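Local coordinates for protein DNA-entry nuclease (Competence-specific nuclease) (Streptococcus agalactiae ILRI112, PDB 4QH0) that probably cuts DNA with little sequence preference, as a magnesium-binding His-Me finger nuclease acting in DNA entry during competence, at residues D102-A107 / T139-Q144; L177-T182 / D216-E221; S64-M69 / G111-Y116. The protein carries 1 engineered substitution. All blocks are in the same frame, centred on the assembly; numbering follows the deposited sequence.

Interaction 1: D102-A107 / T139-Q144; sequences DHYGHA and TAHSNQ. With MG (magnesium ion), chain E; SO4 (sulfate ion), chain J; SO4 (sulfate ion), chain G.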
# COMPACT_ATOMS: atom_id res chain seq x y z
N ASP A 102 20.88 4.72 5.03
CA ASP A 102 20.09 5.73 4.33
C ASP A 102 19.33 6.57 5.35
O ASP A 102 19.43 6.34 6.55
CB ASP A 102 19.13 5.08 3.33
CG ASP A 102 18.30 3.97 3.94
OD1 ASP A 102 17.91 4.07 5.12
OD2 ASP A 102 18.03 2.98 3.23
N HIS A 103 18.56 7.54 4.86
CA HIS A 103 17.93 8.52 5.75
C HIS A 103 16.74 7.95 6.52
O HIS A 103 16.25 8.59 7.46
CB HIS A 103 17.51 9.78 4.97
CG HIS A 103 16.45 9.54 3.93
ND1 HIS A 103 16.70 8.87 2.75
CD2 HIS A 103 15.15 9.91 3.90
CE1 HIS A 103 15.59 8.83 2.04
NE2 HIS A 103 14.63 9.45 2.71
N TYR A 104 16.29 6.76 6.16
CA TYR A 104 15.24 6.09 6.92
C TYR A 104 15.82 5.48 8.19
O TYR A 104 15.14 5.41 9.22
CB TYR A 104 14.55 5.03 6.07
CG TYR A 104 13.98 5.56 4.78
CD1 TYR A 104 12.85 6.38 4.78
CD2 TYR A 104 14.56 5.26 3.56
CE1 TYR A 104 12.33 6.88 3.61
CE2 TYR A 104 14.05 5.75 2.38
CZ TYR A 104 12.93 6.56 2.41
OH TYR A 104 12.42 7.05 1.23
N GLY A 105 17.07 5.03 8.11
CA GLY A 105 17.76 4.48 9.26
C GLY A 105 17.40 3.04 9.56
O GLY A 105 18.05 2.38 10.37
N HIS A 106 16.35 2.54 8.91
CA HIS A 106 15.94 1.15 9.06
C HIS A 106 15.30 0.69 7.76
O HIS A 106 14.95 1.50 6.91
CB HIS A 106 14.97 0.99 10.23
CG HIS A 106 13.67 1.70 10.04
ND1 HIS A 106 13.42 2.96 10.53
CD2 HIS A 106 12.53 1.31 9.41
CE1 HIS A 106 12.20 3.32 10.21
NE2 HIS A 106 11.64 2.35 9.53
N ALA A 107 15.15 -0.62 7.61
CA ALA A 107 14.79 -1.21 6.33
C ALA A 107 13.28 -1.24 6.07
O ALA A 107 12.83 -0.78 5.02
CB ALA A 107 15.35 -2.60 6.22
N THR A 139 8.94 -1.89 2.71
CA THR A 139 10.16 -1.10 2.81
C THR A 139 9.81 0.28 3.33
O THR A 139 8.70 0.78 3.10
CB THR A 139 10.87 -0.95 1.45
OG1 THR A 139 10.06 -0.18 0.55
CG2 THR A 139 11.16 -2.32 0.84
N ALA A 140 10.73 0.89 4.06
CA ALA A 140 10.49 2.21 4.61
C ALA A 140 10.31 3.21 3.48
O ALA A 140 9.51 4.13 3.58
CB ALA A 140 11.64 2.63 5.52
N HIS A 141 11.05 3.02 2.39
CA HIS A 141 10.96 3.92 1.26
C HIS A 141 9.59 3.87 0.59
O HIS A 141 8.95 4.91 0.40
CB HIS A 141 12.03 3.63 0.22
CG HIS A 141 11.84 4.38 -1.05
ND1 HIS A 141 11.98 5.75 -1.13
CD2 HIS A 141 11.49 3.97 -2.29
CE1 HIS A 141 11.74 6.15 -2.37
NE2 HIS A 141 11.44 5.09 -3.09
N SER A 142 9.13 2.68 0.23
CA SER A 142 7.86 2.54 -0.49
C SER A 142 6.67 2.83 0.42
O SER A 142 5.58 3.13 -0.06
CB SER A 142 7.73 1.14 -1.10
OG SER A 142 7.62 0.14 -0.11
N ASN A 143 6.88 2.75 1.73
CA ASN A 143 5.85 3.10 2.70
C ASN A 143 5.76 4.61 2.91
O ASN A 143 4.67 5.17 2.88
CB ASN A 143 6.13 2.42 4.04
CG ASN A 143 5.10 2.79 5.10
OD1 ASN A 143 3.89 2.80 4.84
ND2 ASN A 143 5.57 3.10 6.30
N GLN A 144 6.91 5.24 3.09
CA GLN A 144 6.97 6.62 3.57
C GLN A 144 7.09 7.69 2.48
O GLN A 144 6.69 8.83 2.70
CB GLN A 144 8.16 6.80 4.52
CG GLN A 144 8.10 5.97 5.78
CD GLN A 144 9.25 6.28 6.72
OE1 GLN A 144 9.79 7.39 6.71
NE2 GLN A 144 9.63 5.30 7.53
MG MG E . 1.84 3.24 5.17
S SO4 J . 20.04 8.40 1.50
O1 SO4 J . 20.18 9.80 1.11
O2 SO4 J . 19.27 7.68 0.48
O3 SO4 J . 21.36 7.79 1.63
O4 SO4 J . 19.33 8.32 2.77
S SO4 G . 11.17 10.41 2.00
O1 SO4 G . 11.44 10.69 3.41
O2 SO4 G . 10.96 8.97 1.83
O3 SO4 G . 9.99 11.15 1.58
O4 SO4 G . 12.32 10.82 1.20
O HOH W 1 12.50 6.34 9.08
O HOH W 2 2.17 4.12 3.32
O HOH W 3 2.57 4.84 6.30
O HOH W 4 1.81 1.97 6.81
O HOH W 5 1.58 1.53 4.05
O HOH W 6 -0.23 3.56 5.24
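Thr139 meets Ala107 through its backbone: Thr139 CA directs its C-H at Ala107 O, 3.5 Å away. Thr139 is also the N-cap of helix 140-144, OG1 accepting from Ser142 N. The next residue makes the firmer link, Ala140 N donating to Ala107 O over 2.8 Å at an N-H...O angle of 157°; Tyr213 OH is a second partner of that oxygen. Ala140 CB then presses against Tyr104 CB at 3.8 Å, with the carbonyl of His106 nearby.

The peptide joining Ala140 to His141, through Ala140 C and His141 N, lies over the centre of one face of the Tyr104 ring; His103 NE2 sits over the opposite face, nearer the rim. His141 CG stands anti to the backbone N (chi1 171°), which carries the imidazole past the rim of the phenol. There His141 ND1 donates to Tyr104 OH, 2.7 Å away and nearly in the imidazole plane. The same hydroxyl makes a very short, and so somewhat doubtful, approach to O2 of a sulfate, an atom that also lies beside the edge of the phenol; that ion, probably from the crystallisation liquor, accepts a hydrogen bond from His103 NE2.

This helix follows strands 108-112 and 135-139 in the beta-beta-alpha-metal unit of the His-Me finger nucleases. Asn143 supplies its metal ligand: OD1 binds magnesium at 2.1 Å, and five waters complete the six-fold shell. Asp109 OD2 accepts from Asn143 ND2 and so steadies the amide.

Gln144 NE2 bonds to that same Asp109 oxygen, while Asp109 OD1 is hydrogen-bonded to His106 NE2. Gln144 OE1 comes to the edge of the Tyr104 ring, 3.8 Å from CD1, with amide and ring planes 86° apart. A water donates to Tyr104 O and accepts a weak bond from Gln144 NE2.

Interaction 2: L177-T182 / D216-E221; sequences LYRNDT and DYATGE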
# COMPACT_ATOMS: atom_id res chain seq x y z
N LEU A 177 0.80 -7.36 -4.16
CA LEU A 177 1.12 -8.24 -5.27
C LEU A 177 2.23 -9.21 -4.88
O LEU A 177 3.27 -8.80 -4.37
CB LEU A 177 1.52 -7.42 -6.49
CG LEU A 177 0.49 -6.37 -6.95
CD1 LEU A 177 0.97 -5.64 -8.20
CD2 LEU A 177 -0.87 -7.01 -7.20
N TYR A 178 1.99 -10.49 -5.12
CA TYR A 178 2.94 -11.55 -4.82
C TYR A 178 3.42 -12.24 -6.11
O TYR A 178 2.65 -12.42 -7.05
CB TYR A 178 2.30 -12.58 -3.89
CG TYR A 178 1.81 -12.00 -2.58
CD1 TYR A 178 2.69 -11.81 -1.52
CD2 TYR A 178 0.48 -11.64 -2.40
CE1 TYR A 178 2.25 -11.28 -0.32
CE2 TYR A 178 0.04 -11.11 -1.20
CZ TYR A 178 0.93 -10.93 -0.17
OH TYR A 178 0.50 -10.41 1.03
N ARG A 179 4.70 -12.62 -6.13
CA ARG A 179 5.27 -13.30 -7.28
C ARG A 179 4.64 -14.67 -7.48
O ARG A 179 4.54 -15.17 -8.60
CB ARG A 179 6.78 -13.49 -7.09
CG ARG A 179 7.58 -12.21 -6.91
CD ARG A 179 9.07 -12.53 -6.72
NE ARG A 179 9.27 -13.60 -5.75
CZ ARG A 179 10.42 -14.24 -5.56
NH1 ARG A 179 11.49 -13.94 -6.28
NH2 ARG A 179 10.49 -15.20 -4.64
N ASN A 180 4.20 -15.27 -6.38
CA ASN A 180 3.72 -16.65 -6.39
C ASN A 180 2.96 -16.99 -5.11
O ASN A 180 2.69 -16.11 -4.29
CB ASN A 180 4.90 -17.60 -6.59
CG ASN A 180 5.97 -17.43 -5.53
OD1 ASN A 180 5.69 -17.44 -4.34
ND2 ASN A 180 7.21 -17.25 -5.98
N ASP A 181 2.63 -18.27 -4.94
CA ASP A 181 1.91 -18.74 -3.76
C ASP A 181 2.77 -18.84 -2.51
O ASP A 181 2.25 -18.83 -1.40
CB ASP A 181 1.30 -20.12 -4.04
CG ASP A 181 0.11 -20.07 -4.96
OD1 ASP A 181 -0.41 -18.97 -5.22
OD2 ASP A 181 -0.31 -21.15 -5.43
N THR A 182 4.08 -18.95 -2.68
CA THR A 182 4.97 -19.25 -1.56
C THR A 182 5.42 -18.02 -0.78
O THR A 182 5.57 -18.06 0.45
CB THR A 182 6.25 -19.96 -2.04
OG1 THR A 182 7.14 -19.01 -2.62
CG2 THR A 182 5.93 -21.06 -3.05
N ASP A 216 14.69 -10.72 -0.30
CA ASP A 216 14.12 -11.96 -0.78
C ASP A 216 12.65 -11.95 -0.39
O ASP A 216 12.32 -11.98 0.79
CB ASP A 216 14.82 -13.16 -0.14
CG ASP A 216 14.50 -14.46 -0.85
OD1 ASP A 216 13.56 -14.50 -1.65
OD2 ASP A 216 15.21 -15.46 -0.59
N TYR A 217 11.77 -11.88 -1.39
CA TYR A 217 10.35 -11.77 -1.11
C TYR A 217 9.77 -13.10 -0.65
O TYR A 217 8.66 -13.16 -0.13
CB TYR A 217 9.62 -11.24 -2.34
CG TYR A 217 10.06 -9.84 -2.70
CD1 TYR A 217 9.73 -8.76 -1.88
CD2 TYR A 217 10.83 -9.59 -3.82
CE1 TYR A 217 10.14 -7.48 -2.19
CE2 TYR A 217 11.24 -8.31 -4.14
CZ TYR A 217 10.89 -7.26 -3.32
OH TYR A 217 11.30 -5.99 -3.63
N ALA A 218 10.54 -14.17 -0.83
CA ALA A 218 10.14 -15.48 -0.35
C ALA A 218 10.16 -15.50 1.18
O ALA A 218 9.24 -16.01 1.81
CB ALA A 218 11.06 -16.55 -0.90
N THR A 219 11.21 -14.92 1.75
CA THR A 219 11.45 -14.98 3.19
C THR A 219 11.33 -13.62 3.85
O THR A 219 11.06 -13.51 5.05
CB THR A 219 12.87 -15.51 3.47
OG1 THR A 219 13.83 -14.64 2.85
CG2 THR A 219 13.03 -16.91 2.91
N GLY A 220 11.55 -12.57 3.06
CA GLY A 220 11.60 -11.22 3.59
C GLY A 220 12.96 -10.90 4.19
O GLY A 220 13.15 -9.85 4.80
N GLU A 221 13.91 -11.81 4.00
CA GLU A 221 15.28 -11.60 4.47
C GLU A 221 15.96 -10.54 3.62
O GLU A 221 15.83 -10.53 2.40
CB GLU A 221 16.07 -12.91 4.43
CG GLU A 221 15.66 -13.90 5.52
CD GLU A 221 16.09 -15.33 5.23
OE1 GLU A 221 16.87 -15.55 4.27
OE2 GLU A 221 15.65 -16.24 5.96
O HOH W 7 13.39 -16.40 -3.87
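Arg179 reaching over Tyr217 and Ala218 makes this a surface contact between two loops, polar in character but joined directly only by van der Waals packing. Residues 177-182 leave the end of strand 170-177 in the large antiparallel sheet, and residues 216-221 form the turn between strands 213-215 and 222-224. That turn has a G1 beta bulge, Gly220 and Glu221 both facing Asp216, and it opens with an Asx turn in which Asp216 OD1 accepts from Ala218 N at 3.1 Å. The amide approaches from above the carboxylate plane, 50° out of it.

On the other side Asn180 makes an Asx turn of its own. Its OD1 takes both Thr182 N and Thr182 OG1, the hydroxyl at 2.7 Å, from the same face of the amide, and Asp183 N is a further donor, so three groups grip one oxygen and hold the loop in shape.

Between these turns lies the arginine. Its chain runs straight from CA to CD and then bends at chi3 (-47°), so that the Arg179 side chain crosses that of Tyr217 at about a right angle. Tyr217 CB sits over one guanidinium face, 4.2 Å from Arg179 NE, and the guanidinium and phenol planes are 60° apart. The ring itself runs off toward Asn208, whose carbonyl oxygen is hydrogen-bonded to Tyr217 OH. Arg179 NE is spent on a salt bridge to Asp183 OD2.

Arg179 NH2 packs near Ala218 CB at 4.0 Å. Asp216 OD1 lies 4.3 Å from Arg179 NH2 and well out of the guanidinium plane, so the two merely feel each other's charge. A water closes the gap, lying in the guanidinium plane to accept from Arg179 NH2 at 3.2 Å and donating to Asp216 OD1 at 2.9 Å.

Interaction 3: S64-M69 / G111-Y116; sequences STANAM and GALIAY. Engineered in segment 111-116: Ala112 (natural residue His).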
# COMPACT_ATOMS: atom_id res chain seq x y z
N SER A 64 -4.50 -9.81 1.46
CA SER A 64 -4.82 -9.70 0.04
C SER A 64 -5.60 -8.41 -0.21
O SER A 64 -5.48 -7.45 0.55
CB SER A 64 -5.61 -10.92 -0.42
OG SER A 64 -5.79 -10.92 -1.82
N THR A 65 -6.40 -8.40 -1.27
CA THR A 65 -7.10 -7.19 -1.71
C THR A 65 -7.91 -6.51 -0.62
O THR A 65 -8.73 -7.13 0.06
CB THR A 65 -8.03 -7.51 -2.89
OG1 THR A 65 -7.31 -8.27 -3.87
CG2 THR A 65 -8.56 -6.23 -3.52
N ALA A 66 -7.68 -5.21 -0.47
CA ALA A 66 -8.44 -4.37 0.45
C ALA A 66 -9.25 -3.35 -0.32
O ALA A 66 -8.72 -2.66 -1.20
CB ALA A 66 -7.50 -3.68 1.42
N ASN A 67 -10.54 -3.25 0.00
CA ASN A 67 -11.43 -2.28 -0.60
C ASN A 67 -11.99 -1.31 0.43
O ASN A 67 -12.18 -1.66 1.59
CB ASN A 67 -12.60 -2.97 -1.30
CG ASN A 67 -12.23 -3.51 -2.66
OD1 ASN A 67 -12.22 -2.78 -3.65
ND2 ASN A 67 -11.93 -4.81 -2.73
N ALA A 68 -12.26 -0.09 -0.01
CA ALA A 68 -12.84 0.92 0.86
C ALA A 68 -13.56 2.00 0.08
O ALA A 68 -13.25 2.25 -1.09
CB ALA A 68 -11.75 1.53 1.73
N MET A 69 -14.54 2.62 0.73
CA MET A 69 -15.12 3.87 0.27
C MET A 69 -14.83 4.90 1.35
O MET A 69 -15.21 4.71 2.51
CB MET A 69 -16.63 3.74 0.06
CG MET A 69 -17.26 4.98 -0.59
SD MET A 69 -16.71 5.18 -2.29
CE MET A 69 -17.83 6.44 -2.89
N GLY A 111 3.59 -1.94 6.96
CA GLY A 111 2.88 -1.34 5.85
C GLY A 111 1.40 -1.63 5.83
O GLY A 111 0.97 -2.72 5.47
N ALA A 112 0.61 -0.64 6.24
CA ALA A 112 -0.84 -0.73 6.16
C ALA A 112 -1.30 -0.74 4.72
O ALA A 112 -0.82 0.05 3.91
CB ALA A 112 -1.48 0.43 6.90
N LEU A 113 -2.23 -1.62 4.39
CA LEU A 113 -2.88 -1.58 3.09
C LEU A 113 -3.74 -0.33 3.01
O LEU A 113 -3.50 0.55 2.18
CB LEU A 113 -3.73 -2.83 2.86
CG LEU A 113 -3.01 -4.06 2.30
CD1 LEU A 113 -1.83 -4.45 3.17
CD2 LEU A 113 -3.99 -5.21 2.16
N ILE A 114 -4.73 -0.25 3.89
CA ILE A 114 -5.57 0.94 4.02
C ILE A 114 -5.06 1.78 5.19
O ILE A 114 -4.97 1.30 6.32
CB ILE A 114 -7.05 0.56 4.28
CG1 ILE A 114 -7.56 -0.45 3.23
CG2 ILE A 114 -7.93 1.81 4.28
CD1 ILE A 114 -7.63 0.09 1.80
N ALA A 115 -4.71 3.03 4.90
CA ALA A 115 -4.09 3.91 5.88
C ALA A 115 -4.97 4.17 7.10
O ALA A 115 -6.19 4.28 6.99
CB ALA A 115 -3.71 5.24 5.24
N TYR A 116 -4.31 4.27 8.25
CA TYR A 116 -4.96 4.58 9.52
C TYR A 116 -5.76 5.89 9.46
O TYR A 116 -6.90 5.95 9.92
CB TYR A 116 -3.91 4.66 10.63
CG TYR A 116 -4.34 5.41 11.87
CD1 TYR A 116 -5.12 4.80 12.84
CD2 TYR A 116 -3.96 6.73 12.07
CE1 TYR A 116 -5.51 5.48 13.98
CE2 TYR A 116 -4.35 7.42 13.21
CZ TYR A 116 -5.12 6.79 14.15
OH TYR A 116 -5.51 7.48 15.28
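Asn67 OD1 is gripped by two arginines, Arg173 NE and Arg171 NH1, on one face of strand 66-70, while its neighbours Ala66 and Ala68 turn their methyls the other way, onto Leu113 and Ile114. The contact is apolar and buried.

Ala66 CB is its centre. Leu113 CD2 comes to 3.9 Å of that methyl, and Leu113 CB lies only a little farther off. Ile114 brings its long branch up against it from a different direction: CG1 is 3.7 Å from Ala66 CB, and CD1 lies 3.8 Å from the same atom. Ile114 CG1 stands anti to the carbonyl carbon (chi1 -52°), and a second bend at chi2 (-66°) swings CD1 along the strand until it lies 4.4 Å from Ala68 CB. Leu113 CD2 also comes close to Ser64 O, at 3.1 Å, a tight methyl-to-carbonyl approach.

Both large side chains spread beyond this strand. Leu113 also touches Pro176 on strand 170-177, and Ile114 touches Val53 on strand 52-54, so the pair spans three adjacent strands of the antiparallel sheet. Asn134 OD1 accepts from Ile114 N and ties down the backbone where strand 108-112 has just ended. Ala112, an engineered replacement for histidine, is at that end, and its carbonyl accepts from Gln153 NE2.

The arrangement is a seam between two parts of the nuclease: small residues on the seven-stranded sheet receive the segment leaving the first strand of the beta-beta-alpha-metal finger, consistent with the DNA/RNA non-specific endonuclease fold.

Overall arrangement
Interactions 1 and 3 hold opposite ends of strand 108-112: residues 102-107 lead into it and residues 111-116 carry it out. Their segments alternate along the chain, so the two contacts interlock, with centres about 20 Å apart. At one end the strand entry is fastened to helix 140-144, which supplies the protein ligand of the magnesium; at the other, the exit is packed on the seven-stranded antiparallel sheet. Interaction 2 comes after both in sequence and links two surface loops, about 19 Å from each, centre to centre. Strand 170-177, beside strand 66-70 of interaction 3, runs into its first loop. Interaction 3 sets the metal-binding finger on the large sheet, and interaction 1 joins parts of that finger.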